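Local coordinates for ADP-ribosylating toxin CARDS (Mycoplasma pneumoniae, PDB 4TLV), which transfers the ADP-ribosyl group of NAD(+) to target proteins and causes vacuolization of mammalian cells as the organism's main virulence factor, at residues Ala143-Val157 / Glu171-Tyr185. Sequence-based numbering, arbitrary orientation.
With SO4 (sulfate ion), chain G.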
ATOM      1  N   ALA A 143     -23.593   0.731 -15.828  1.00 14.49           N
ATOM      2  CA  ALA A 143     -24.415   0.481 -14.643  1.00 13.79           C
ATOM      3  C   ALA A 143     -24.369  -0.990 -14.226  1.00 14.24           C
ATOM      4  O   ALA A 143     -24.404  -1.317 -13.034  1.00 14.50           O
ATOM      5  CB  ALA A 143     -25.863   0.916 -14.902  1.00 19.37           C
ATOM      6  N   ALA A 144     -24.303  -1.879 -15.215  1.00 13.17           N
ATOM      7  CA  ALA A 144     -24.286  -3.317 -14.960  1.00 14.13           C
ATOM      8  C   ALA A 144     -23.104  -3.820 -14.117  1.00 13.83           C
ATOM      9  O   ALA A 144     -23.195  -4.903 -13.538  1.00 13.67           O
ATOM     10  CB  ALA A 144     -24.380  -4.102 -16.281  1.00 18.79           C
ATOM     11  N   ASN A 145     -22.015  -3.047 -14.048  1.00 12.28           N
ATOM     12  CA  ASN A 145     -20.872  -3.403 -13.195  1.00 11.89           C
ATOM     13  C   ASN A 145     -21.103  -3.069 -11.712  1.00 12.77           C
ATOM     14  O   ASN A 145     -20.401  -3.585 -10.846  1.00 12.00           O
ATOM     15  CB  ASN A 145     -19.583  -2.675 -13.639  1.00 11.13           C
ATOM     16  CG  ASN A 145     -19.008  -3.218 -14.937  1.00 15.44           C
ATOM     17  OD1 ASN A 145     -19.727  -3.022 -16.039  1.00 12.99           O
ATOM     18  ND2 ASN A 145     -17.907  -3.791 -14.948  1.00 14.61           N
ATOM     19  N   VAL A 146     -22.053  -2.184 -11.421  1.00 11.91           N
ATOM     20  CA  VAL A 146     -22.173  -1.642 -10.064  1.00 12.96           C
ATOM     21  C   VAL A 146     -23.106  -2.522  -9.236  1.00 14.51           C
ATOM     22  O   VAL A 146     -24.309  -2.614  -9.520  1.00 13.58           O
ATOM     23  CB  VAL A 146     -22.676  -0.179 -10.074  1.00 12.68           C
ATOM     24  CG1 VAL A 146     -22.705   0.397  -8.652  1.00 12.35           C
ATOM     25  CG2 VAL A 146     -21.788   0.688 -10.966  1.00 11.94           C
ATOM     26  N   ARG A 147     -22.552  -3.211  -8.246  1.00 10.10           N
ATOM     27  CA  ARG A 147     -23.349  -4.184  -7.512  1.00 13.92           C
ATOM     28  C   ARG A 147     -24.097  -3.579  -6.335  1.00 16.87           C
ATOM     29  O   ARG A 147     -25.268  -3.894  -6.124  1.00 14.97           O
ATOM     30  CB  ARG A 147     -22.509  -5.369  -7.025  1.00 14.25           C
ATOM     31  CG  ARG A 147     -23.356  -6.446  -6.304  1.00 15.74           C
ATOM     32  CD  ARG A 147     -22.616  -7.777  -6.131  1.00 15.66           C
ATOM     33  NE  ARG A 147     -21.713  -7.753  -4.974  1.00 14.47           N
ATOM     34  CZ  ARG A 147     -21.166  -8.838  -4.444  1.00 16.45           C
ATOM     35  NH1 ARG A 147     -21.428 -10.040  -4.965  1.00 17.65           N
ATOM     36  NH2 ARG A 147     -20.366  -8.734  -3.396  1.00 15.39           N
ATOM     37  N   SER A 148     -23.414  -2.732  -5.563  1.00 13.70           N
ATOM     38  CA  SER A 148     -23.956  -2.275  -4.275  1.00 16.17           C
ATOM     39  C   SER A 148     -23.541  -0.847  -3.963  1.00 15.26           C
ATOM     40  O   SER A 148     -22.603  -0.316  -4.559  1.00 14.37           O
ATOM     41  CB  SER A 148     -23.450  -3.175  -3.137  1.00 18.37           C
ATOM     42  OG  SER A 148     -23.619  -4.548  -3.449  1.00 28.31           O
ATOM     43  N   ALA A 149     -24.230  -0.238  -3.001  1.00 16.42           N
ATOM     44  CA  ALA A 149     -23.830   1.060  -2.465  1.00 16.17           C
ATOM     45  C   ALA A 149     -24.123   1.122  -0.968  1.00 18.48           C
ATOM     46  O   ALA A 149     -25.041   0.452  -0.495  1.00 15.30           O
ATOM     47  CB  ALA A 149     -24.556   2.169  -3.178  1.00 15.30           C
ATOM     48  N   TRP A 150     -23.318   1.903  -0.236  1.00 14.60           N
ATOM     49  CA  TRP A 150     -23.566   2.213   1.175  1.00 18.53           C
ATOM     50  C   TRP A 150     -23.473   3.716   1.361  1.00 17.99           C
ATOM     51  O   TRP A 150     -22.605   4.363   0.779  1.00 14.57           O
ATOM     52  CB  TRP A 150     -22.499   1.610   2.095  1.00 14.92           C
ATOM     53  CG  TRP A 150     -22.422   0.143   2.112  1.00 18.46           C
ATOM     54  CD1 TRP A 150     -22.953  -0.694   3.047  1.00 21.93           C
ATOM     55  CD2 TRP A 150     -21.765  -0.687   1.154  1.00 21.39           C
ATOM     56  NE1 TRP A 150     -22.663  -2.000   2.733  1.00 22.22           N
ATOM     57  CE2 TRP A 150     -21.932  -2.020   1.573  1.00 21.87           C
ATOM     58  CE3 TRP A 150     -21.035  -0.429  -0.012  1.00 19.86           C
ATOM     59  CZ2 TRP A 150     -21.407  -3.097   0.864  1.00 24.91           C
ATOM     60  CZ3 TRP A 150     -20.520  -1.497  -0.718  1.00 21.57           C
ATOM     61  CH2 TRP A 150     -20.708  -2.815  -0.277  1.00 22.72           C
ATOM     62  N   LEU A 151     -24.349   4.276   2.188  1.00 15.85           N
ATOM     63  CA  LEU A 151     -24.214   5.669   2.591  1.00 16.33           C
ATOM     64  C   LEU A 151     -22.989   5.791   3.492  1.00 17.11           C
ATOM     65  O   LEU A 151     -22.817   4.998   4.414  1.00 17.30           O
ATOM     66  CB  LEU A 151     -25.464   6.125   3.354  1.00 18.59           C
ATOM     67  CG  LEU A 151     -25.376   7.520   3.968  1.00 25.62           C
ATOM     68  CD1 LEU A 151     -25.241   8.594   2.891  1.00 23.49           C
ATOM     69  CD2 LEU A 151     -26.590   7.787   4.854  1.00 30.45           C
ATOM     70  N   VAL A 152     -22.118   6.755   3.221  1.00 17.00           N
ATOM     71  CA  VAL A 152     -20.975   6.959   4.110  1.00 16.59           C
ATOM     72  C   VAL A 152     -20.999   8.387   4.603  1.00 16.17           C
ATOM     73  O   VAL A 152     -21.514   9.273   3.928  1.00 17.36           O
ATOM     74  CB  VAL A 152     -19.624   6.674   3.431  1.00 17.09           C
ATOM     75  CG1 VAL A 152     -19.602   5.253   2.881  1.00 17.07           C
ATOM     76  CG2 VAL A 152     -19.360   7.675   2.323  1.00 18.35           C
ATOM     77  N   ASP A 153     -20.456   8.608   5.791  1.00 20.04           N
ATOM     78  CA  ASP A 153     -20.359   9.964   6.310  1.00 18.37           C
ATOM     79  C   ASP A 153     -19.030  10.178   7.029  1.00 19.01           C
ATOM     80  O   ASP A 153     -18.333   9.221   7.396  1.00 18.02           O
ATOM     81  CB  ASP A 153     -21.566  10.317   7.200  1.00 21.32           C
ATOM     82  CG  ASP A 153     -21.678   9.425   8.426  1.00 26.72           C
ATOM     83  OD1 ASP A 153     -20.668   8.821   8.824  1.00 28.70           O
ATOM     84  OD2 ASP A 153     -22.777   9.347   9.017  1.00 33.20           O
ATOM     85  N   ALA A 154     -18.662  11.441   7.180  1.00 15.96           N
ATOM     86  CA  ALA A 154     -17.462  11.787   7.912  1.00 13.94           C
ATOM     87  C   ALA A 154     -17.931  12.481   9.180  1.00 17.44           C
ATOM     88  O   ALA A 154     -18.752  13.391   9.106  1.00 17.50           O
ATOM     89  CB  ALA A 154     -16.597  12.719   7.090  1.00 17.38           C
ATOM     90  N   VAL A 155     -17.413  12.056  10.325  1.00 15.00           N
ATOM     91  CA  VAL A 155     -17.770  12.658  11.607  1.00 15.65           C
ATOM     92  C   VAL A 155     -16.534  12.933  12.465  1.00 14.19           C
ATOM     93  O   VAL A 155     -15.542  12.201  12.403  1.00 15.43           O
ATOM     94  CB  VAL A 155     -18.739  11.745  12.379  1.00 15.89           C
ATOM     95  CG1 VAL A 155     -20.039  11.601  11.612  1.00 19.59           C
ATOM     96  CG2 VAL A 155     -18.104  10.385  12.601  1.00 20.04           C
ATOM     97  N   PRO A 156     -16.587  13.994  13.287  1.00 14.13           N
ATOM     98  CA  PRO A 156     -15.432  14.290  14.142  1.00 11.02           C
ATOM     99  C   PRO A 156     -15.226  13.218  15.216  1.00 13.83           C
ATOM    100  O   PRO A 156     -16.193  12.667  15.742  1.00 13.83           O
ATOM    101  CB  PRO A 156     -15.798  15.627  14.811  1.00 17.07           C
ATOM    102  CG  PRO A 156     -17.287  15.782  14.636  1.00 17.15           C
ATOM    103  CD  PRO A 156     -17.691  14.965  13.434  1.00 16.64           C
ATOM    104  N   VAL A 157     -13.970  12.963  15.555  1.00 13.12           N
ATOM    105  CA  VAL A 157     -13.617  12.093  16.672  1.00 13.70           C
ATOM    106  C   VAL A 157     -13.766  12.840  18.011  1.00 14.20           C
ATOM    107  O   VAL A 157     -13.274  13.951  18.162  1.00 14.26           O
ATOM    108  CB  VAL A 157     -12.173  11.587  16.513  1.00 13.42           C
ATOM    109  CG1 VAL A 157     -11.753  10.720  17.713  1.00 15.75           C
ATOM    110  CG2 VAL A 157     -12.038  10.790  15.190  1.00 12.42           C
ATOM    111  N   GLU A 171     -11.294  14.091  11.947  1.00 11.80           N
ATOM    112  CA  GLU A 171     -12.467  13.410  11.445  1.00 11.93           C
ATOM    113  C   GLU A 171     -12.166  11.946  11.178  1.00 12.67           C
ATOM    114  O   GLU A 171     -11.020  11.572  10.909  1.00 12.85           O
ATOM    115  CB  GLU A 171     -12.915  14.030  10.116  1.00 14.16           C
ATOM    116  CG  GLU A 171     -13.229  15.499  10.185  1.00 16.91           C
ATOM    117  CD  GLU A 171     -14.627  15.776  10.706  1.00 17.79           C
ATOM    118  OE1 GLU A 171     -15.571  15.046  10.336  1.00 21.73           O
ATOM    119  OE2 GLU A 171     -14.772  16.743  11.477  1.00 25.82           O
ATOM    120  N   THR A 172     -13.208  11.130  11.207  1.00 13.19           N
ATOM    121  CA  THR A 172     -13.104   9.772  10.700  1.00 14.66           C
ATOM    122  C   THR A 172     -14.312   9.526   9.796  1.00 16.61           C
ATOM    123  O   THR A 172     -15.149  10.414   9.616  1.00 18.00           O
ATOM    124  CB  THR A 172     -12.958   8.735  11.846  1.00 17.10           C
ATOM    125  OG1 THR A 172     -12.604   7.462  11.294  1.00 20.57           O
ATOM    126  CG2 THR A 172     -14.237   8.607  12.664  1.00 18.69           C
ATOM    127  N   THR A 173     -14.390   8.354   9.189  1.00 15.98           N
ATOM    128  CA  THR A 173     -15.487   8.053   8.285  1.00 15.71           C
ATOM    129  C   THR A 173     -16.254   6.869   8.824  1.00 19.21           C
ATOM    130  O   THR A 173     -15.740   6.097   9.633  1.00 17.33           O
ATOM    131  CB  THR A 173     -14.979   7.738   6.870  1.00 22.16           C
ATOM    132  OG1 THR A 173     -14.032   6.667   6.945  1.00 18.13           O
ATOM    133  CG2 THR A 173     -14.283   8.962   6.277  1.00 19.27           C
ATOM    134  N   ARG A 174     -17.498   6.741   8.389  1.00 18.99           N
ATOM    135  CA  ARG A 174     -18.311   5.598   8.766  1.00 22.34           C
ATOM    136  C   ARG A 174     -19.007   5.040   7.533  1.00 20.53           C
ATOM    137  O   ARG A 174     -19.504   5.795   6.692  1.00 19.99           O
ATOM    138  CB  ARG A 174     -19.351   6.007   9.815  1.00 21.46           C
ATOM    139  CG  ARG A 174     -18.746   6.483  11.127  1.00 22.64           C
ATOM    140  CD  ARG A 174     -19.841   6.711  12.153  1.00 23.53           C
ATOM    141  NE  ARG A 174     -20.905   7.529  11.585  1.00 28.04           N
ATOM    142  CZ  ARG A 174     -22.081   7.732  12.169  1.00 33.68           C
ATOM    143  NH1 ARG A 174     -22.339   7.176  13.347  1.00 31.49           N
ATOM    144  NH2 ARG A 174     -22.996   8.491  11.576  1.00 23.00           N
ATOM    145  N   ILE A 175     -19.025   3.719   7.417  1.00 20.61           N
ATOM    146  CA  ILE A 175     -19.819   3.081   6.380  1.00 17.57           C
ATOM    147  C   ILE A 175     -21.130   2.602   7.008  1.00 22.63           C
ATOM    148  O   ILE A 175     -21.158   1.673   7.812  1.00 21.20           O
ATOM    149  CB  ILE A 175     -19.057   1.925   5.720  1.00 19.15           C
ATOM    150  CG1 ILE A 175     -17.707   2.428   5.193  1.00 20.97           C
ATOM    151  CG2 ILE A 175     -19.898   1.304   4.586  1.00 18.40           C
ATOM    152  CD1 ILE A 175     -16.816   1.339   4.633  1.00 21.99           C
ATOM    153  N   ASN A 176     -22.219   3.259   6.651  1.00 19.20           N
ATOM    154  CA  ASN A 176     -23.503   2.959   7.269  1.00 23.27           C
ATOM    155  C   ASN A 176     -24.260   1.788   6.627  1.00 24.59           C
ATOM    156  O   ASN A 176     -24.335   1.686   5.399  1.00 25.59           O
ATOM    157  CB  ASN A 176     -24.356   4.222   7.262  1.00 25.11           C
ATOM    158  CG  ASN A 176     -23.680   5.366   8.000  1.00 28.32           C
ATOM    159  OD1 ASN A 176     -23.374   5.251   9.189  1.00 30.50           O
ATOM    160  ND2 ASN A 176     -23.409   6.460   7.291  1.00 27.65           N
ATOM    161  N   GLU A 177     -24.803   0.904   7.462  1.00 21.88           N
ATOM    162  CA  GLU A 177     -25.774  -0.094   7.000  1.00 25.47           C
ATOM    163  C   GLU A 177     -27.059   0.647   6.678  1.00 29.31           C
ATOM    164  O   GLU A 177     -27.275   1.755   7.175  1.00 28.64           O
ATOM    165  CB  GLU A 177     -26.046  -1.156   8.068  1.00 29.60           C
ATOM    166  CG  GLU A 177     -24.819  -1.898   8.556  1.00 32.61           C
ATOM    167  CD  GLU A 177     -24.038  -2.577   7.437  1.00 42.62           C
ATOM    168  OE1 GLU A 177     -24.603  -2.789   6.343  1.00 41.52           O
ATOM    169  OE2 GLU A 177     -22.850  -2.907   7.655  1.00 52.37           O
ATOM    170  N   PRO A 178     -27.909   0.061   5.819  1.00 29.42           N
ATOM    171  CA  PRO A 178     -27.722  -1.236   5.168  1.00 28.53           C
ATOM    172  C   PRO A 178     -27.165  -1.077   3.763  1.00 24.47           C
ATOM    173  O   PRO A 178     -27.228  -0.006   3.163  1.00 26.34           O
ATOM    174  CB  PRO A 178     -29.155  -1.776   5.058  1.00 33.58           C
ATOM    175  CG  PRO A 178     -30.077  -0.555   5.276  1.00 40.37           C
ATOM    176  CD  PRO A 178     -29.193   0.661   5.428  1.00 36.00           C
ATOM    177  N   GLU A 179     -26.633  -2.167   3.238  1.00 28.54           N
ATOM    178  CA  GLU A 179     -26.165  -2.198   1.871  1.00 26.27           C
ATOM    179  C   GLU A 179     -27.356  -2.063   0.943  1.00 26.82           C
ATOM    180  O   GLU A 179     -28.414  -2.636   1.200  1.00 30.86           O
ATOM    181  CB  GLU A 179     -25.474  -3.529   1.635  1.00 29.71           C
ATOM    182  CG  GLU A 179     -24.823  -3.680   0.294  1.00 29.97           C
ATOM    183  CD  GLU A 179     -24.301  -5.083   0.108  1.00 35.98           C
ATOM    184  OE1 GLU A 179     -23.982  -5.740   1.123  1.00 37.85           O
ATOM    185  OE2 GLU A 179     -24.218  -5.533  -1.049  1.00 40.77           O
ATOM    186  N   MET A 180     -27.201  -1.293  -0.124  1.00 21.58           N
ATOM    187  CA  MET A 180     -28.242  -1.177  -1.131  1.00 21.38           C
ATOM    188  C   MET A 180     -27.815  -1.925  -2.399  1.00 24.55           C
ATOM    189  O   MET A 180     -26.747  -1.655  -2.951  1.00 21.36           O
ATOM    190  CB  MET A 180     -28.489   0.295  -1.446  1.00 21.72           C
ATOM    191  CG  MET A 180     -28.970   1.106  -0.245  1.00 32.07           C
ATOM    192  SD  MET A 180     -28.932   2.881  -0.547  1.00 36.52           S
ATOM    193  CE  MET A 180     -27.265   3.272  -0.012  1.00 24.54           C
ATOM    194  N   HIS A 181     -28.632  -2.869  -2.859  1.00 19.97           N
ATOM    195  CA  HIS A 181     -28.288  -3.636  -4.056  1.00 19.84           C
ATOM    196  C   HIS A 181     -28.838  -3.020  -5.338  1.00 19.35           C
ATOM    197  O   HIS A 181     -29.987  -2.586  -5.387  1.00 18.77           O
ATOM    198  CB  HIS A 181     -28.753  -5.093  -3.943  1.00 26.40           C
ATOM    199  CG  HIS A 181     -28.442  -5.912  -5.163  1.00 29.02           C
ATOM    200  ND1 HIS A 181     -27.167  -6.352  -5.459  1.00 27.14           N
ATOM    201  CD2 HIS A 181     -29.235  -6.346  -6.175  1.00 27.61           C
ATOM    202  CE1 HIS A 181     -27.191  -7.037  -6.592  1.00 25.41           C
ATOM    203  NE2 HIS A 181     -28.433  -7.050  -7.047  1.00 27.42           N
ATOM    204  N   ASN A 182     -28.015  -2.999  -6.385  1.00 15.77           N
ATOM    205  CA  ASN A 182     -28.416  -2.465  -7.672  1.00 16.33           C
ATOM    206  C   ASN A 182     -29.197  -3.500  -8.485  1.00 18.90           C
ATOM    207  O   ASN A 182     -28.643  -4.536  -8.880  1.00 15.57           O
ATOM    208  CB  ASN A 182     -27.178  -2.048  -8.457  1.00 17.36           C
ATOM    209  CG  ASN A 182     -27.516  -1.485  -9.810  1.00 17.45           C
ATOM    210  OD1 ASN A 182     -28.683  -1.251 -10.126  1.00 20.61           O
ATOM    211  ND2 ASN A 182     -26.491  -1.249 -10.626  1.00 14.31           N
ATOM    212  N   PRO A 183     -30.488  -3.232  -8.744  1.00 20.88           N
ATOM    213  CA  PRO A 183     -31.263  -4.245  -9.480  1.00 19.40           C
ATOM    214  C   PRO A 183     -30.767  -4.423 -10.922  1.00 19.17           C
ATOM    215  O   PRO A 183     -31.060  -5.444 -11.538  1.00 22.89           O
ATOM    216  CB  PRO A 183     -32.689  -3.673  -9.472  1.00 27.03           C
ATOM    217  CG  PRO A 183     -32.505  -2.189  -9.253  1.00 26.95           C
ATOM    218  CD  PRO A 183     -31.305  -2.065  -8.362  1.00 19.39           C
ATOM    219  N   HIS A 184     -30.043  -3.439 -11.452  1.00 20.57           N
ATOM    220  CA  HIS A 184     -29.474  -3.535 -12.792  1.00 19.09           C
ATOM    221  C   HIS A 184     -28.111  -4.229 -12.827  1.00 19.09           C
ATOM    222  O   HIS A 184     -27.510  -4.367 -13.893  1.00 18.63           O
ATOM    223  CB  HIS A 184     -29.338  -2.147 -13.417  1.00 20.28           C
ATOM    224  CG  HIS A 184     -30.628  -1.389 -13.498  1.00 30.97           C
ATOM    225  ND1 HIS A 184     -31.679  -1.789 -14.296  1.00 31.06           N
ATOM    226  CD2 HIS A 184     -31.032  -0.245 -12.890  1.00 27.51           C
ATOM    227  CE1 HIS A 184     -32.677  -0.931 -14.170  1.00 37.73           C
ATOM    228  NE2 HIS A 184     -32.310   0.015 -13.324  1.00 36.19           N
ATOM    229  N   TYR A 185     -27.603  -4.637 -11.671  1.00 18.32           N
ATOM    230  CA  TYR A 185     -26.311  -5.320 -11.637  1.00 14.70           C
ATOM    231  C   TYR A 185     -26.381  -6.645 -12.389  1.00 18.32           C
ATOM    232  O   TYR A 185     -27.354  -7.388 -12.271  1.00 17.25           O
ATOM    233  CB  TYR A 185     -25.847  -5.583 -10.196  1.00 14.87           C
ATOM    234  CG  TYR A 185     -24.588  -6.430 -10.124  1.00 16.54           C
ATOM    235  CD1 TYR A 185     -23.348  -5.897 -10.481  1.00 12.99           C
ATOM    236  CD2 TYR A 185     -24.634  -7.757  -9.699  1.00 18.15           C
ATOM    237  CE1 TYR A 185     -22.198  -6.664 -10.421  1.00 11.51           C
ATOM    238  CE2 TYR A 185     -23.484  -8.539  -9.637  1.00 16.14           C
ATOM    239  CZ  TYR A 185     -22.263  -7.974 -10.004  1.00 16.30           C
ATOM    240  OH  TYR A 185     -21.111  -8.726  -9.957  1.00 13.51           O
TER
HETATM  241  S   SO4 G 601     -18.624 -12.290  -3.626  0.96 17.37           S
HETATM  242  O1  SO4 G 601     -19.763 -12.393  -4.535  0.96 15.69           O
HETATM  243  O2  SO4 G 601     -18.485 -13.509  -2.809  0.96 15.75           O
HETATM  244  O3  SO4 G 601     -17.411 -12.124  -4.419  0.96 20.84           O
HETATM  245  O4  SO4 G 601     -18.824 -11.136  -2.728  0.96 19.20           O
HETATM  246  O   HOH W   1     -25.653  -6.236  -3.232  1.00 31.72           O
HETATM  247  O   HOH W   2     -22.874  -4.236   4.462  1.00 41.96           O
HETATM  248  O   HOH W   3     -26.092   2.370   3.582  1.00 23.50           O
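Arg174 grips Asp153 side-on across a hydrogen-bonded pair of this antiparallel hairpin: NE reaches OD1 at 3.1 Å and NH2 reaches OD2 at 2.7 Å, both on the syn side, with guanidinium and carboxylate only 10° from coplanar. The two-point salt bridge fixes the rotation of both groups, and Asn176 ND2 adds a weak bond to OD2, its amide nearly perpendicular to the carboxylate. Between paired residues 148-149 and 152-156 the register shifts by two and the partner chain loops out through the cis peptide before Pro178; water 3 bridges the strands, accepting from Leu151 N and donating to Asn176 O and Pro178 O. Here the Trp150 indole carries Glu179 CG over one face, 3.2 Å above its plane, while NE1 reaches Glu177 OE1 through water 2. At the far end Arg147 CB sits over the Tyr185 ring in a CH-pi contact (3.7 Å to the centroid). A chi1 of -177° lays CB, CG and CD along that ring; past a bend at chi3 (81°), NH1 and NH2 hold a sulfate, probably from the crystallisation liquor and also bonded by Arg8, while NE pairs with Glu82. Asn182 ND2 bonds Val146 O at 2.8 Å. Within the mART domain sheet, strand 76-84 flanks 146-156 on its other edge, and Phe22 of helix 18-24 packs on Val146 and Ala149.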